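Local coordinates for protein glucose dehydrogenase (Serratia sp. FS14, PDB 7CDY) that is a calcium-binding member of the glucose/sorbosone dehydrogenase family, built as a beta-propeller of antiparallel sheets, at residues A[257-261]-A[305-310]. Residues are numbered along the deposited sequence; the frame is centred on the assembly and turned at random.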
loop_
_atom_site.group_PDB
_atom_site.type_symbol
_atom_site.label_atom_id
_atom_site.label_comp_id
_atom_site.label_asym_id
_atom_site.label_seq_id
_atom_site.Cartn_x
_atom_site.Cartn_y
_atom_site.Cartn_z
ATOM N N PRO A 257 2.252 -17.839 -1.553
ATOM C CA PRO A 257 1.479 -16.901 -0.733
ATOM C C PRO A 257 0.934 -17.589 0.506
ATOM O O PRO A 257 0.779 -18.813 0.558
ATOM C CB PRO A 257 0.352 -16.443 -1.669
ATOM C CG PRO A 257 0.266 -17.480 -2.714
ATOM C CD PRO A 257 1.635 -18.085 -2.867
ATOM N N LEU A 258 0.697 -16.788 1.537
ATOM C CA LEU A 258 -0.017 -17.267 2.709
ATOM C C LEU A 258 -1.453 -17.618 2.349
ATOM O O LEU A 258 -2.013 -18.610 2.837
ATOM C CB LEU A 258 0.025 -16.174 3.776
ATOM C CG LEU A 258 -0.787 -16.440 5.035
ATOM C CD1 LEU A 258 -0.201 -17.654 5.721
ATOM C CD2 LEU A 258 -0.752 -15.225 5.940
ATOM N N HIS A 259 -2.056 -16.818 1.477
ATOM C CA HIS A 259 -3.431 -16.989 1.060
ATOM C C HIS A 259 -3.546 -16.396 -0.332
ATOM O O HIS A 259 -2.852 -15.430 -0.663
ATOM C CB HIS A 259 -4.347 -16.238 2.030
ATOM C CG HIS A 259 -5.760 -16.708 2.014
ATOM N ND1 HIS A 259 -6.154 -17.896 2.592
ATOM C CD2 HIS A 259 -6.871 -16.159 1.472
ATOM C CE1 HIS A 259 -7.454 -18.051 2.413
ATOM N NE2 HIS A 259 -7.914 -17.011 1.741
ATOM N N TYR A 260 -4.411 -16.977 -1.155
ATOM C CA TYR A 260 -4.565 -16.491 -2.519
ATOM C C TYR A 260 -6.021 -16.576 -2.945
ATOM O O TYR A 260 -6.819 -17.313 -2.362
ATOM C CB TYR A 260 -3.659 -17.240 -3.513
ATOM C CG TYR A 260 -3.855 -18.741 -3.531
ATOM C CD1 TYR A 260 -4.808 -19.339 -4.353
ATOM C CD2 TYR A 260 -3.093 -19.560 -2.711
ATOM C CE1 TYR A 260 -4.983 -20.704 -4.357
ATOM C CE2 TYR A 260 -3.260 -20.929 -2.714
ATOM C CZ TYR A 260 -4.208 -21.492 -3.530
ATOM O OH TYR A 260 -4.379 -22.859 -3.528
ATOM N N TRP A 261 -6.350 -15.820 -3.988
ATOM C CA TRP A 261 -7.700 -15.759 -4.537
ATOM C C TRP A 261 -7.619 -16.071 -6.022
ATOM O O TRP A 261 -7.147 -15.248 -6.814
ATOM C CB TRP A 261 -8.281 -14.360 -4.353
ATOM C CG TRP A 261 -8.685 -13.976 -2.965
ATOM C CD1 TRP A 261 -9.957 -13.943 -2.462
ATOM C CD2 TRP A 261 -7.824 -13.514 -1.913
ATOM N NE1 TRP A 261 -9.937 -13.506 -1.164
ATOM C CE2 TRP A 261 -8.644 -13.232 -0.801
ATOM C CE3 TRP A 261 -6.445 -13.302 -1.800
ATOM C CZ2 TRP A 261 -8.127 -12.761 0.405
ATOM C CZ3 TRP A 261 -5.935 -12.841 -0.592
ATOM C CH2 TRP A 261 -6.775 -12.573 0.489
ATOM N N VAL A 305 -4.611 -18.145 8.133
ATOM C CA VAL A 305 -5.926 -17.615 7.789
ATOM C C VAL A 305 -6.934 -18.744 7.961
ATOM O O VAL A 305 -6.831 -19.777 7.290
ATOM C CB VAL A 305 -5.947 -17.082 6.351
ATOM C CG1 VAL A 305 -7.356 -16.691 5.950
ATOM C CG2 VAL A 305 -4.989 -15.909 6.196
ATOM N N VAL A 306 -7.901 -18.560 8.858
ATOM C CA VAL A 306 -8.862 -19.620 9.166
ATOM C C VAL A 306 -10.272 -19.357 8.656
ATOM O O VAL A 306 -11.090 -20.294 8.654
ATOM C CB VAL A 306 -8.881 -19.986 10.664
ATOM C CG1 VAL A 306 -7.494 -20.403 11.128
ATOM C CG2 VAL A 306 -9.402 -18.833 11.481
ATOM N N ALA A 307 -10.600 -18.133 8.250
ATOM C CA ALA A 307 -11.911 -17.861 7.680
ATOM C C ALA A 307 -11.836 -16.566 6.887
ATOM O O ALA A 307 -11.017 -15.687 7.186
ATOM C CB ALA A 307 -12.984 -17.743 8.765
ATOM N N GLU A 308 -12.694 -16.468 5.869
ATOM C CA GLU A 308 -12.825 -15.281 5.030
ATOM C C GLU A 308 -14.285 -14.842 5.025
ATOM O O GLU A 308 -15.167 -15.616 4.628
ATOM C CB GLU A 308 -12.346 -15.546 3.597
ATOM C CG GLU A 308 -12.636 -14.378 2.663
ATOM C CD GLU A 308 -12.140 -14.594 1.243
ATOM O OE1 GLU A 308 -12.392 -13.706 0.400
ATOM O OE2 GLU A 308 -11.528 -15.642 0.960
ATOM N N GLU A 309 -14.534 -13.603 5.436
ATOM C CA GLU A 309 -15.856 -12.994 5.448
ATOM C C GLU A 309 -15.870 -11.823 4.477
ATOM O O GLU A 309 -14.829 -11.207 4.214
ATOM C CB GLU A 309 -16.237 -12.477 6.864
ATOM C CG GLU A 309 -17.592 -11.735 6.951
ATOM C CD GLU A 309 -17.915 -11.141 8.325
ATOM O OE1 GLU A 309 -17.026 -11.079 9.197
ATOM O OE2 GLU A 309 -19.079 -10.727 8.533
ATOM N N ARG A 310 -17.050 -11.513 3.947
ATOM C CA ARG A 310 -17.257 -10.389 3.042
ATOM C C ARG A 310 -18.252 -9.423 3.668
ATOM O O ARG A 310 -19.321 -9.840 4.136
ATOM C CB ARG A 310 -17.797 -10.871 1.686
ATOM C CG ARG A 310 -16.875 -11.810 0.915
ATOM C CD ARG A 310 -15.490 -11.198 0.719
ATOM N NE ARG A 310 -14.630 -11.987 -0.157
ATOM C CZ ARG A 310 -14.639 -11.894 -1.480
ATOM N NH1 ARG A 310 -15.480 -11.058 -2.078
ATOM N NH2 ARG A 310 -13.804 -12.636 -2.201
HETATM O O HOH W 1 -9.263 -16.801 -0.645
HETATM O O HOH W 2 -10.612 -17.856 2.056
#
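Between two adjoining blades of the beta-propeller, H259 and W261 on the outermost strand of one sheet meet V305 and E308 on the outermost strand of the next. The strand axes approach no closer than 10.0 Å, so side chains and water, not backbone pairing, connect the two strands. A direct hydrogen bond runs from W261 NE1 to E308 OE1, 2.9 Å long and nearly straight at 164°. The acceptor lies close to the indole plane, but the N-H reaches it from above the carboxylate plane, the two planes being 75° apart. The same oxygen is gripped side-on by R310, whose NE stands 2.9 Å from E308 OE1 in a salt bridge while NH2 adds a second bond. Three N-H groups from two residues thus hold OE1, which fixes the carboxylate's position and probably favours its ionised form. E308 reaches across as an extended chain, its CG anti to the backbone N (chi1 173°), which carries the carboxylate to the indole edge. OE2 is linked to H259 through two waters: one lies 2.6 Å from E308 OE2 and 2.8 Å from H259 NE2; the other donates to E308 OE2 and to the carbonyl oxygen of Y260 and takes a weak bond from H259 NE2. Behind this polar end, V305 CG1 sits over one face of the imidazole, 4.0 Å from the ring centroid of H259, in a CH-pi contact. L258 CD2 adds a looser apolar touch to V305 CG2. L258 and H259 form a classic beta bulge opposite L218, where strand 259-261 pairs with strand 216-219. In the other blade, strand 304-311 pairs with strand 294-301, where E308 packs on L298, and R310 NH1 hydrogen-bonds Q292 OE1, holding both side chains to their own blade near the protein surface.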